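Hydrolase, haloacid dehalogenase-like family (Pseudomonas syringae pv. tomato, PDB 3S6J) probably hydrolyses phosphate esters of sugars, using the metal-dependent catalytic core of the haloacid dehalogenase family beside a helical cap. Local coordinates at residues F11-T16 / D119-N124; I123-L128 / N133-V138; C111-G116 / L154-K159; V21-A26 / H88-L93; R46-G49 / L54-K57. All coordinates share one frame; numbering follows the deposited sequence.

Contact 1 of 5, residues F11-T16 / D119-N124; sequences FDLDGT and DTATIN. With CA (calcium ion), chain M.
The side-chain amide of Asn124 turns one face toward Asp14, whose CB lies over the oxygen end, 4.1 Å from OD1. The other face looks back along the helix to the carbonyl of Thr120, while at the nitrogen end ND2 is hydrogen-bonded to Tyr83 OH. The Asp14 carboxylate does not touch the amide. Its OD1 takes water 2 at 2.8 Å and the ND2 of Asn24, and its OD2 is hydrogen-bonded to Ser20 OG. With CG anti to the backbone N, Leu13 extends toward the helix, where its CD2 meets Asn124 CB at 3.9 Å and Ala121 CB at 4.4 Å.

Behind this apolar touch the loop wraps calcium. Asp12 OD2 binds it at 2.5 Å and the backbone O of Asp14 at 2.4 Å. Asp172 and three waters complete the shell, and water 2 links the metal to the Asp14 side chain in the second shell. Thr16 OG1 donates to the anti lone pair of Asp12 OD2 at 2.7 Å, helping to fix the carboxylate. The sequence fits the DxDx(T/V) motif of the haloacid dehalogenase family.

The loop leaves the C-terminal end of strand 8-11, hydrogen-bonded to strand 110-113 on one side and strand 167-171 on the other, and helix 118-127 packs against it beside strand 18-19.

Contact 2 of 5, residues I123-L128 / N133-V138; sequences INLKAL and NKINIV
Leu125 and Ile135 are brought together by their first torsions. In Leu125, CG stands anti to the carbonyl carbon (chi1 -67°), which sends the branched end out from the helix toward the segment that leads into strand 137-138. In Ile135, CG1 sits between the backbone N and the carbonyl carbon (chi1 51°), a cramped setting that aims the longer branch at the helix. The two side chains therefore meet tip to tip, with Leu125 CD2 against Ile135 CD1 at 3.7 Å. Ile137 reaches in from two residues further on, and its extended chain places CD1 4.2 Å from Leu125 CD1. Both methyls of Leu125 lie near both isoleucine ends, CD2 closer to Ile135 and CD1 slightly closer to Ile137. Ile137 CD1 also comes within 4.3 Å of Ala121 CB, one helical turn before Leu125.

These residues belong to a beta-alpha-beta unit in which strand 110-113 runs into helix 118-127 and the chain returns as strand 137-138, parallel to the first and next to it. Ile112 of strand 110-113 touches Leu125, Ile135 and Ile137 alike, so both strands of the unit contribute to the apolar layer under the helix. Ile132, in the connection, also packs on Leu125. The backbones stay well apart, the nearest CA atoms being those of Leu125 and Ile135 at 10.0 Å, and the gap is bridged by side chains alone. On the other side of the strand Val138 faces helix 151-160, while the carbonyl O of Ile137 accepts a hydrogen bond from Lys159 NZ.

Contact 3 of 5, residues C111-G116 / L154-K159; sequences CIATSG and LAAAKK
Helix 151-160 covers one face of the central parallel sheet of the Rossmann-like core, and here it packs on strand 110-113. The two short segments run nearly antiparallel, at 164°, with their axes 8.3 Å apart. Small side chains allow this close approach. Cys111 has its SG anti to the backbone N, which lays the sulfur alongside the helix, 3.7 Å from Ala156 CB. Ala113, two residues further along the strand, points to the same face and brings its CB to 4.3 Å from that of Ala156. The Ala156 methyl is therefore in touch with both strand residues. The sulfur also meets the aliphatic part of Lys159, with CD 4.3 Å from SG.

Beyond the strand end, Thr114 OG1 accepts from Gly116 N at 3.0 Å, N-H...O angle 149°, an ST turn. This threonine probably corresponds to the motif II residue of the family, and Lys147 is salt-bridged to Asp12, while its NZ is also hydrogen-bonded to Ala113 O.

The strand lies between 8-11 and 137-138 in the sheet, hydrogen-bonded to both. Ile10 of strand 8-11 touches Ala113 and Ala156 on the helix 151-160 face, whereas Ile112 turns the other way, to the layer beneath helix 118-127.

Contact 4 of 5, residues V21-A26 / H88-L93; sequences VYQNVA and HQIIAL
A single amide-to-amide hydrogen bond, backed by a light apolar touch, joins the first turns of helix 21-34 to the segment leading into strand 91-92. Strand 91-92 pairs antiparallel with strand 18-19, and these two short strands carry the chain out of the core into the helical insert and back again, an arrangement consistent with the linker of a capped haloacid dehalogenase-like enzyme.

Gln23 NE2 donates to Gln89 OE1 at 3.3 Å, a long but nearly straight bond with an N-H...O angle of 169°. The donor lies in the carbonyl plane of Gln89, on a lone pair, with a C=O...N angle of 139°. The acceptor is likewise almost within the amide plane of Gln23, yet the two amides stand 87° apart. Gln23 folds back at its second torsion, which lets NE2 also lie 3.7 Å from Gln89 CB, whereas Gln89 is extended beyond CG. Gln23 CG faces Ile90 CG1 loosely at 4.4 Å. Tyr83 of helix 69-85 touches both Gln23 and Ile90, and Ile90 goes on to pack against helix 118-127.

The second subunit lies close by: Tyr22 OH is hydrogen-bonded to His45 ND1 of that chain, and Ile91 packs on its Lys29.

Because both partners are neutral amides, no formal charge takes part, and the link probably relies on good alignment. That alignment is good at both ends, but the length suggests a bond of modest strength, made by a buried glutamine with one at the exposed margin.

Contact 5 of 5, residues R46-G49 / L54-K57; sequences RKIG and LMLK
Met55, a selenomethionine in the crystal, leaves helix 52-63 with CG anti to the backbone N (chi1 -172°), and from CB onward it heads across the turn toward Lys47. CG arrives first, 3.2 Å from Lys47 CB. That is tighter than ordinary van der Waals contact, and its exact value is doubtful. The selenium follows at 4.2 Å from the same Lys47 CB. A bend at the last torsion (chi3 -51°) then swings CE past the lysine backbone, 3.8 Å from Lys47 O, and on to Ile48 CD1 at 4.3 Å.

The two segments are the end of helix 41-47 and the start of the helix after it, two consecutive helices joined by a short turn in the helical insert that probably forms the cap. Trp28 of helix 21-34 touches both Met55 and Ile48, closing the apolar cluster from a third helix. Ile48 reaches the metal site of the core: its side chain touches Asp14 and comes to about 5 Å from the bound calcium ion. The lysine chain bends away beyond CG, and its NZ makes a weak hydrogen bond with Ser58 OG, while Arg46 forms a salt bridge with Glu62 further along helix 52-63.

In the fold
Contacts 1, 2 and 3 belong to the core around the parallel sheet. Contacts 1 and 2 share helix 118-127, with centres 7 Å apart, and contact 3 lies on the other face of strand 110-113, its centre about 12 Å from both. Contact 5 sits wholly in the helical insert, and contact 4 lies at the join between insert and core. Along the chain, contact 5 falls between the two segments of contact 4, and both fall between the two segments of contact 1. Contacts 2 and 5, with centres about 22 Å apart, lie on opposite sides of the chain's centre. The calcium loop of contact 1 touches all four others, so the metal site stands where core and probable cap meet.

Contact 1 of 5, residues F11-T16 / D119-N124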
# COMPACT_ATOMS: atom_id res chain seq x y z
N PHE E 11 20.05 -7.78 -2.52
CA PHE E 11 19.04 -6.74 -2.48
C PHE E 11 17.88 -7.07 -3.40
O PHE E 11 18.08 -7.46 -4.56
CB PHE E 11 19.64 -5.41 -2.95
CG PHE E 11 20.55 -4.75 -1.96
CD1 PHE E 11 20.05 -3.91 -0.98
CD2 PHE E 11 21.92 -4.92 -2.04
CE1 PHE E 11 20.90 -3.27 -0.09
CE2 PHE E 11 22.78 -4.29 -1.15
CZ PHE E 11 22.27 -3.47 -0.17
N ASP E 12 16.66 -6.92 -2.90
CA ASP E 12 15.52 -6.84 -3.79
C ASP E 12 15.59 -5.48 -4.50
O ASP E 12 16.39 -4.61 -4.10
CB ASP E 12 14.22 -6.99 -3.00
CG ASP E 12 13.01 -6.64 -3.82
OD1 ASP E 12 12.70 -7.38 -4.76
OD2 ASP E 12 12.38 -5.61 -3.52
N LEU E 13 14.79 -5.27 -5.55
CA LEU E 13 14.91 -4.02 -6.32
C LEU E 13 13.69 -3.11 -6.18
O LEU E 13 13.73 -2.08 -5.50
CB LEU E 13 15.18 -4.34 -7.79
CG LEU E 13 15.42 -3.19 -8.77
CD1 LEU E 13 16.46 -2.18 -8.26
CD2 LEU E 13 15.83 -3.76 -10.14
N ASP E 14 12.62 -3.50 -6.84
CA ASP E 14 11.35 -2.78 -6.83
C ASP E 14 10.80 -2.67 -5.38
O ASP E 14 10.39 -3.67 -4.80
CB ASP E 14 10.42 -3.54 -7.79
CG ASP E 14 8.96 -3.24 -7.59
OD1 ASP E 14 8.18 -4.21 -7.45
OD2 ASP E 14 8.56 -2.05 -7.62
N GLY E 15 10.83 -1.47 -4.80
CA GLY E 15 10.28 -1.24 -3.47
C GLY E 15 11.35 -1.21 -2.40
O GLY E 15 11.09 -0.86 -1.25
N THR E 16 12.56 -1.57 -2.79
CA THR E 16 13.65 -1.75 -1.85
C THR E 16 14.76 -0.75 -2.16
O THR E 16 15.22 -0.03 -1.26
CB THR E 16 14.17 -3.21 -1.89
OG1 THR E 16 13.15 -4.12 -1.43
CG2 THR E 16 15.45 -3.37 -1.05
N ASP E 119 12.88 -6.82 -18.48
CA ASP E 119 12.23 -5.56 -18.84
C ASP E 119 12.04 -4.62 -17.65
O ASP E 119 12.58 -3.50 -17.62
CB ASP E 119 10.87 -5.82 -19.50
CG ASP E 119 10.98 -6.49 -20.86
OD1 ASP E 119 12.12 -6.84 -21.27
OD2 ASP E 119 9.93 -6.67 -21.53
N THR E 120 11.25 -5.05 -16.68
CA THR E 120 11.04 -4.24 -15.49
C THR E 120 12.37 -3.92 -14.84
O THR E 120 12.63 -2.77 -14.50
CB THR E 120 10.10 -4.95 -14.47
OG1 THR E 120 10.41 -6.34 -14.42
CG2 THR E 120 8.64 -4.78 -14.87
N ALA E 121 13.23 -4.92 -14.69
CA ALA E 121 14.50 -4.71 -14.01
C ALA E 121 15.38 -3.65 -14.67
O ALA E 121 16.09 -2.91 -13.99
CB ALA E 121 15.26 -6.02 -13.87
N THR E 122 15.33 -3.56 -16.00
CA THR E 122 16.11 -2.54 -16.71
C THR E 122 15.58 -1.14 -16.41
O THR E 122 16.35 -0.19 -16.25
CB THR E 122 16.12 -2.76 -18.24
OG1 THR E 122 16.69 -4.05 -18.53
CG2 THR E 122 16.95 -1.69 -18.91
N ILE E 123 14.26 -1.01 -16.34
CA ILE E 123 13.63 0.26 -16.02
C ILE E 123 14.02 0.78 -14.63
O ILE E 123 14.42 1.94 -14.47
CB ILE E 123 12.09 0.16 -16.14
CG1 ILE E 123 11.69 0.08 -17.62
CG2 ILE E 123 11.41 1.32 -15.43
CD1 ILE E 123 10.34 -0.56 -17.89
N ASN E 124 13.92 -0.07 -13.60
CA ASN E 124 14.20 0.42 -12.26
C ASN E 124 15.66 0.81 -12.09
O ASN E 124 15.98 1.77 -11.40
CB ASN E 124 13.79 -0.62 -11.21
CG ASN E 124 12.34 -1.03 -11.34
OD1 ASN E 124 12.01 -2.22 -11.31
ND2 ASN E 124 11.47 -0.06 -11.48
CA CA M . 9.90 -5.87 -3.94
O HOH W 1 9.78 -8.21 -3.33
O HOH W 2 8.94 -6.63 -6.18
O HOH W 3 7.31 -5.50 -3.43

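Contact 2 of 5, residues I123-L128 / N133-V138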
# COMPACT_ATOMS: atom_id res chain seq x y z
N ILE E 123 14.26 -1.01 -16.34
CA ILE E 123 13.63 0.26 -16.02
C ILE E 123 14.02 0.78 -14.63
O ILE E 123 14.42 1.94 -14.47
CB ILE E 123 12.09 0.16 -16.14
CG1 ILE E 123 11.69 0.08 -17.62
CG2 ILE E 123 11.41 1.32 -15.43
CD1 ILE E 123 10.34 -0.56 -17.89
N ASN E 124 13.92 -0.07 -13.60
CA ASN E 124 14.20 0.42 -12.26
C ASN E 124 15.66 0.81 -12.09
O ASN E 124 15.98 1.77 -11.40
CB ASN E 124 13.79 -0.62 -11.21
CG ASN E 124 12.34 -1.03 -11.34
OD1 ASN E 124 12.01 -2.22 -11.31
ND2 ASN E 124 11.47 -0.06 -11.48
N LEU E 125 16.55 0.05 -12.74
CA LEU E 125 17.98 0.28 -12.66
C LEU E 125 18.39 1.67 -13.17
O LEU E 125 19.32 2.27 -12.67
CB LEU E 125 18.73 -0.79 -13.45
CG LEU E 125 18.69 -2.23 -12.95
CD1 LEU E 125 19.25 -3.15 -14.01
CD2 LEU E 125 19.47 -2.39 -11.67
N LYS E 126 17.68 2.15 -14.19
CA LYS E 126 17.90 3.51 -14.68
C LYS E 126 17.78 4.53 -13.54
O LYS E 126 18.59 5.45 -13.44
CB LYS E 126 16.88 3.86 -15.78
CG LYS E 126 16.69 2.79 -16.84
CD LYS E 126 17.78 2.85 -17.91
CE LYS E 126 17.43 1.97 -19.11
NZ LYS E 126 18.30 2.26 -20.29
N ALA E 127 16.77 4.37 -12.69
CA ALA E 127 16.56 5.31 -11.60
C ALA E 127 17.74 5.34 -10.65
O ALA E 127 17.93 6.29 -9.92
CB ALA E 127 15.28 4.97 -10.85
N LEU E 128 18.53 4.27 -10.64
CA LEU E 128 19.72 4.22 -9.81
C LEU E 128 20.93 4.49 -10.68
O LEU E 128 22.05 4.23 -10.28
CB LEU E 128 19.89 2.84 -9.18
CG LEU E 128 18.74 2.26 -8.35
CD1 LEU E 128 18.95 0.77 -8.13
CD2 LEU E 128 18.62 3.00 -7.03
N ASN E 133 23.76 -4.93 -17.39
CA ASN E 133 24.89 -5.80 -17.72
C ASN E 133 26.24 -5.37 -17.12
O ASN E 133 27.28 -5.94 -17.44
CB ASN E 133 24.97 -6.08 -19.23
CG ASN E 133 25.14 -4.82 -20.06
OD1 ASN E 133 24.39 -4.58 -21.02
ND2 ASN E 133 26.13 -4.00 -19.71
N LYS E 134 26.21 -4.37 -16.24
CA LYS E 134 27.43 -3.89 -15.59
C LYS E 134 27.45 -4.17 -14.08
O LYS E 134 28.39 -3.76 -13.39
CB LYS E 134 27.61 -2.39 -15.84
CG LYS E 134 28.07 -2.01 -17.25
CD LYS E 134 27.76 -0.53 -17.52
CE LYS E 134 28.62 0.08 -18.61
NZ LYS E 134 29.84 0.72 -18.02
N ILE E 135 26.42 -4.86 -13.57
CA ILE E 135 26.34 -5.17 -12.14
C ILE E 135 26.05 -6.64 -11.88
O ILE E 135 25.87 -7.43 -12.80
CB ILE E 135 25.22 -4.37 -11.44
CG1 ILE E 135 23.90 -4.53 -12.20
CG2 ILE E 135 25.61 -2.90 -11.29
CD1 ILE E 135 22.68 -4.18 -11.40
N ASN E 136 26.00 -7.00 -10.60
CA ASN E 136 25.56 -8.32 -10.18
C ASN E 136 24.06 -8.35 -9.97
O ASN E 136 23.54 -7.75 -9.02
CB ASN E 136 26.28 -8.72 -8.88
CG ASN E 136 27.72 -9.15 -9.11
OD1 ASN E 136 28.12 -9.52 -10.22
ND2 ASN E 136 28.50 -9.15 -8.05
N ILE E 137 23.35 -9.02 -10.86
CA ILE E 137 21.90 -9.09 -10.77
C ILE E 137 21.36 -10.41 -11.31
O ILE E 137 21.88 -10.96 -12.28
CB ILE E 137 21.22 -7.92 -11.51
CG1 ILE E 137 19.70 -8.05 -11.44
CG2 ILE E 137 21.67 -7.87 -12.97
CD1 ILE E 137 18.96 -6.82 -11.93
N VAL E 138 20.33 -10.92 -10.64
CA VAL E 138 19.60 -12.10 -11.10
C VAL E 138 18.15 -11.71 -11.30
O VAL E 138 17.57 -10.98 -10.49
CB VAL E 138 19.68 -13.24 -10.07
CG1 VAL E 138 18.74 -14.34 -10.44
CG2 VAL E 138 21.09 -13.78 -10.00

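Contact 3 of 5, residues C111-G116 / L154-K159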
# COMPACT_ATOMS: atom_id res chain seq x y z
N CYS E 111 24.49 -8.38 -4.61
CA CYS E 111 23.82 -8.77 -5.84
C CYS E 111 22.37 -8.34 -5.76
O CYS E 111 21.78 -8.32 -4.68
CB CYS E 111 23.90 -10.29 -6.02
SG CYS E 111 23.32 -10.87 -7.62
N ILE E 112 21.79 -8.00 -6.90
CA ILE E 112 20.37 -7.67 -6.94
C ILE E 112 19.62 -8.92 -7.34
O ILE E 112 20.10 -9.68 -8.17
CB ILE E 112 20.08 -6.47 -7.85
CG1 ILE E 112 20.47 -5.18 -7.11
CG2 ILE E 112 18.60 -6.45 -8.27
CD1 ILE E 112 20.58 -3.97 -8.01
N ALA E 113 18.47 -9.14 -6.71
CA ALA E 113 17.66 -10.33 -6.98
C ALA E 113 16.18 -9.96 -7.01
O ALA E 113 15.60 -9.62 -5.98
CB ALA E 113 17.92 -11.41 -5.93
N THR E 114 15.59 -10.05 -8.21
CA THR E 114 14.23 -9.58 -8.46
C THR E 114 13.36 -10.65 -9.14
O THR E 114 13.85 -11.41 -9.97
CB THR E 114 14.23 -8.27 -9.32
OG1 THR E 114 12.89 -7.88 -9.61
CG2 THR E 114 14.99 -8.47 -10.63
N SER E 115 12.08 -10.71 -8.77
CA SER E 115 11.11 -11.59 -9.44
C SER E 115 10.69 -11.02 -10.78
O SER E 115 10.05 -11.70 -11.58
CB SER E 115 9.86 -11.83 -8.59
OG SER E 115 10.15 -12.53 -7.40
N GLY E 116 11.03 -9.75 -11.02
CA GLY E 116 10.84 -9.15 -12.32
C GLY E 116 11.71 -9.80 -13.39
O GLY E 116 12.76 -10.40 -13.09
N LEU E 154 19.60 -17.92 -4.02
CA LEU E 154 20.63 -18.94 -4.19
C LEU E 154 21.49 -18.61 -5.41
O LEU E 154 22.72 -18.69 -5.35
CB LEU E 154 19.99 -20.33 -4.35
CG LEU E 154 19.18 -20.79 -3.12
CD1 LEU E 154 18.49 -22.10 -3.36
CD2 LEU E 154 20.06 -20.85 -1.88
N ALA E 155 20.84 -18.24 -6.52
CA ALA E 155 21.56 -17.86 -7.73
C ALA E 155 22.39 -16.60 -7.48
O ALA E 155 23.48 -16.45 -8.01
CB ALA E 155 20.59 -17.65 -8.90
N ALA E 156 21.86 -15.71 -6.64
CA ALA E 156 22.55 -14.48 -6.28
C ALA E 156 23.76 -14.76 -5.39
O ALA E 156 24.85 -14.23 -5.63
CB ALA E 156 21.61 -13.52 -5.60
N ALA E 157 23.58 -15.59 -4.37
CA ALA E 157 24.70 -15.94 -3.50
C ALA E 157 25.79 -16.56 -4.35
O ALA E 157 26.98 -16.31 -4.16
CB ALA E 157 24.27 -16.90 -2.41
N LYS E 158 25.37 -17.37 -5.31
CA LYS E 158 26.29 -18.03 -6.22
C LYS E 158 27.00 -17.03 -7.13
O LYS E 158 28.20 -17.14 -7.36
CB LYS E 158 25.52 -19.05 -7.05
CG LYS E 158 26.36 -20.18 -7.57
CD LYS E 158 25.50 -21.13 -8.37
CE LYS E 158 25.14 -20.55 -9.75
NZ LYS E 158 24.53 -19.18 -9.69
N LYS E 159 26.28 -16.05 -7.63
CA LYS E 159 26.90 -15.09 -8.54
C LYS E 159 27.99 -14.26 -7.87
O LYS E 159 28.92 -13.79 -8.55
CB LYS E 159 25.87 -14.19 -9.20
CG LYS E 159 26.49 -12.99 -9.93
CD LYS E 159 25.54 -12.42 -10.96
CE LYS E 159 25.27 -13.43 -12.06
NZ LYS E 159 24.42 -12.81 -13.12

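Contact 4 of 5, residues V21-A26 / H88-L93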
# COMPACT_ATOMS: atom_id res chain seq x y z
N VAL E 21 7.01 0.05 -6.39
CA VAL E 21 5.92 -0.87 -6.08
C VAL E 21 4.56 -0.32 -6.52
O VAL E 21 3.75 -1.05 -7.05
CB VAL E 21 5.87 -1.19 -4.56
CG1 VAL E 21 4.57 -1.89 -4.21
CG2 VAL E 21 7.08 -2.03 -4.12
N TYR E 22 4.32 0.96 -6.28
CA TYR E 22 3.03 1.55 -6.56
C TYR E 22 2.78 1.65 -8.08
O TYR E 22 1.62 1.58 -8.53
CB TYR E 22 2.87 2.91 -5.84
CG TYR E 22 2.75 2.73 -4.33
CD1 TYR E 22 3.87 2.43 -3.55
CD2 TYR E 22 1.51 2.81 -3.69
CE1 TYR E 22 3.76 2.25 -2.18
CE2 TYR E 22 1.40 2.62 -2.31
CZ TYR E 22 2.53 2.34 -1.57
OH TYR E 22 2.43 2.13 -0.22
N GLN E 23 3.85 1.79 -8.85
CA GLN E 23 3.73 1.74 -10.30
C GLN E 23 3.40 0.30 -10.73
O GLN E 23 2.56 0.07 -11.60
CB GLN E 23 4.99 2.27 -10.99
CG GLN E 23 5.14 3.79 -10.96
CD GLN E 23 5.54 4.34 -9.60
OE1 GLN E 23 6.19 3.67 -8.80
NE2 GLN E 23 5.15 5.58 -9.33
N ASN E 24 4.06 -0.67 -10.09
CA ASN E 24 3.82 -2.08 -10.36
C ASN E 24 2.34 -2.40 -10.08
O ASN E 24 1.64 -2.90 -10.94
CB ASN E 24 4.77 -2.97 -9.55
CG ASN E 24 5.00 -4.32 -10.18
OD1 ASN E 24 4.32 -4.70 -11.12
ND2 ASN E 24 5.98 -5.06 -9.67
N VAL E 25 1.86 -2.03 -8.89
CA VAL E 25 0.45 -2.19 -8.56
C VAL E 25 -0.49 -1.63 -9.64
O VAL E 25 -1.41 -2.31 -10.09
CB VAL E 25 0.10 -1.58 -7.16
CG1 VAL E 25 -1.36 -1.80 -6.84
CG2 VAL E 25 0.95 -2.20 -6.08
N ALA E 26 -0.26 -0.39 -10.05
CA ALA E 26 -1.12 0.27 -11.03
C ALA E 26 -1.11 -0.46 -12.36
O ALA E 26 -2.16 -0.65 -13.00
CB ALA E 26 -0.70 1.72 -11.20
N HIS E 88 8.88 6.79 -16.18
CA HIS E 88 9.51 8.04 -15.76
C HIS E 88 9.06 8.50 -14.37
O HIS E 88 9.55 9.51 -13.85
CB HIS E 88 9.26 9.14 -16.80
CG HIS E 88 9.77 8.79 -18.16
ND1 HIS E 88 8.99 8.21 -19.12
CD2 HIS E 88 11.01 8.92 -18.71
CE1 HIS E 88 9.70 8.01 -20.22
NE2 HIS E 88 10.93 8.43 -19.99
N GLN E 89 8.14 7.77 -13.77
CA GLN E 89 7.65 8.11 -12.44
C GLN E 89 8.59 7.54 -11.38
O GLN E 89 8.57 7.97 -10.23
CB GLN E 89 6.23 7.56 -12.23
CG GLN E 89 5.18 8.28 -13.06
CD GLN E 89 3.77 7.86 -12.68
OE1 GLN E 89 3.58 6.98 -11.83
NE2 GLN E 89 2.77 8.48 -13.31
N ILE E 90 9.41 6.57 -11.80
CA ILE E 90 10.23 5.80 -10.89
C ILE E 90 11.48 6.53 -10.42
O ILE E 90 12.36 6.88 -11.21
CB ILE E 90 10.64 4.45 -11.49
CG1 ILE E 90 9.40 3.65 -11.88
CG2 ILE E 90 11.53 3.67 -10.50
CD1 ILE E 90 9.71 2.25 -12.31
N ILE E 91 11.56 6.71 -9.11
CA ILE E 91 12.63 7.46 -8.48
C ILE E 91 13.41 6.49 -7.59
O ILE E 91 12.87 5.46 -7.17
CB ILE E 91 12.02 8.61 -7.65
CG1 ILE E 91 11.07 9.42 -8.56
CG2 ILE E 91 13.09 9.48 -7.03
CD1 ILE E 91 9.77 9.94 -7.88
N ALA E 92 14.68 6.77 -7.36
CA ALA E 92 15.47 5.96 -6.45
C ALA E 92 14.97 6.29 -5.05
O ALA E 92 14.63 7.44 -4.78
CB ALA E 92 16.95 6.28 -6.59
N LEU E 93 14.90 5.29 -4.17
CA LEU E 93 14.55 5.55 -2.76
C LEU E 93 15.73 6.18 -2.00
O LEU E 93 16.87 5.92 -2.34
CB LEU E 93 14.15 4.23 -2.08
CG LEU E 93 12.71 3.77 -2.34
CD1 LEU E 93 12.53 2.25 -2.21
CD2 LEU E 93 11.76 4.54 -1.40

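Contact 5 of 5, residues R46-G49 / L54-K57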
# COMPACT_ATOMS: atom_id res chain seq x y z
N ARG E 46 -0.51 -6.81 -2.05
CA ARG E 46 -0.09 -7.92 -1.18
C ARG E 46 0.85 -8.90 -1.88
O ARG E 46 1.68 -9.54 -1.23
CB ARG E 46 -1.30 -8.71 -0.68
CG ARG E 46 -1.98 -8.16 0.56
CD ARG E 46 -2.62 -9.32 1.37
NE ARG E 46 -3.47 -10.21 0.57
CZ ARG E 46 -4.43 -10.99 1.07
NH1 ARG E 46 -4.68 -11.00 2.38
NH2 ARG E 46 -5.16 -11.77 0.27
N LYS E 47 0.70 -9.06 -3.19
CA LYS E 47 1.45 -10.07 -3.94
C LYS E 47 2.70 -9.52 -4.65
O LYS E 47 3.50 -10.28 -5.20
CB LYS E 47 0.55 -10.75 -4.99
CG LYS E 47 -0.81 -11.23 -4.49
CD LYS E 47 -0.71 -12.29 -3.39
CE LYS E 47 -2.05 -13.02 -3.21
NZ LYS E 47 -2.11 -13.80 -1.93
N ILE E 48 2.85 -8.21 -4.67
CA ILE E 48 4.00 -7.62 -5.34
C ILE E 48 5.30 -8.15 -4.71
O ILE E 48 5.52 -8.05 -3.49
CB ILE E 48 3.94 -6.06 -5.31
CG1 ILE E 48 2.66 -5.58 -6.00
CG2 ILE E 48 5.17 -5.45 -5.99
CD1 ILE E 48 2.55 -5.95 -7.49
N GLY E 49 6.15 -8.73 -5.56
CA GLY E 49 7.36 -9.39 -5.10
C GLY E 49 7.36 -10.86 -5.50
O GLY E 49 8.43 -11.46 -5.62
N LEU E 54 3.18 -16.88 -10.30
CA LEU E 54 2.72 -17.31 -8.99
C LEU E 54 1.70 -16.31 -8.46
O LEU E 54 0.71 -16.67 -7.83
CB LEU E 54 3.91 -17.39 -8.02
CG LEU E 54 3.88 -18.55 -7.03
CD1 LEU E 54 2.59 -18.55 -6.21
CD2 LEU E 54 4.06 -19.89 -7.77
N MSE E 55 1.94 -15.04 -8.72
CA MSE E 55 1.00 -14.04 -8.29
C MSE E 55 -0.37 -14.33 -8.92
O MSE E 55 -1.39 -14.34 -8.23
CB MSE E 55 1.51 -12.67 -8.67
CG MSE E 55 0.71 -11.55 -8.10
SE MSE E 55 1.12 -9.92 -9.05
CE MSE E 55 3.07 -9.99 -8.93
N LEU E 56 -0.37 -14.57 -10.22
CA LEU E 56 -1.61 -14.83 -10.94
C LEU E 56 -2.35 -16.05 -10.39
O LEU E 56 -3.54 -15.98 -10.10
CB LEU E 56 -1.35 -14.96 -12.44
CG LEU E 56 -1.74 -13.79 -13.36
CD1 LEU E 56 -1.85 -12.48 -12.62
CD2 LEU E 56 -0.74 -13.68 -14.49
N LYS E 57 -1.64 -17.17 -10.25
CA LYS E 57 -2.20 -18.33 -9.57
C LYS E 57 -2.74 -17.97 -8.19
O LYS E 57 -3.81 -18.42 -7.79
CB LYS E 57 -1.15 -19.42 -9.40
CG LYS E 57 -0.78 -20.14 -10.69
CD LYS E 57 -0.40 -21.59 -10.41
CE LYS E 57 0.32 -21.73 -9.07
NZ LYS E 57 0.24 -23.14 -8.56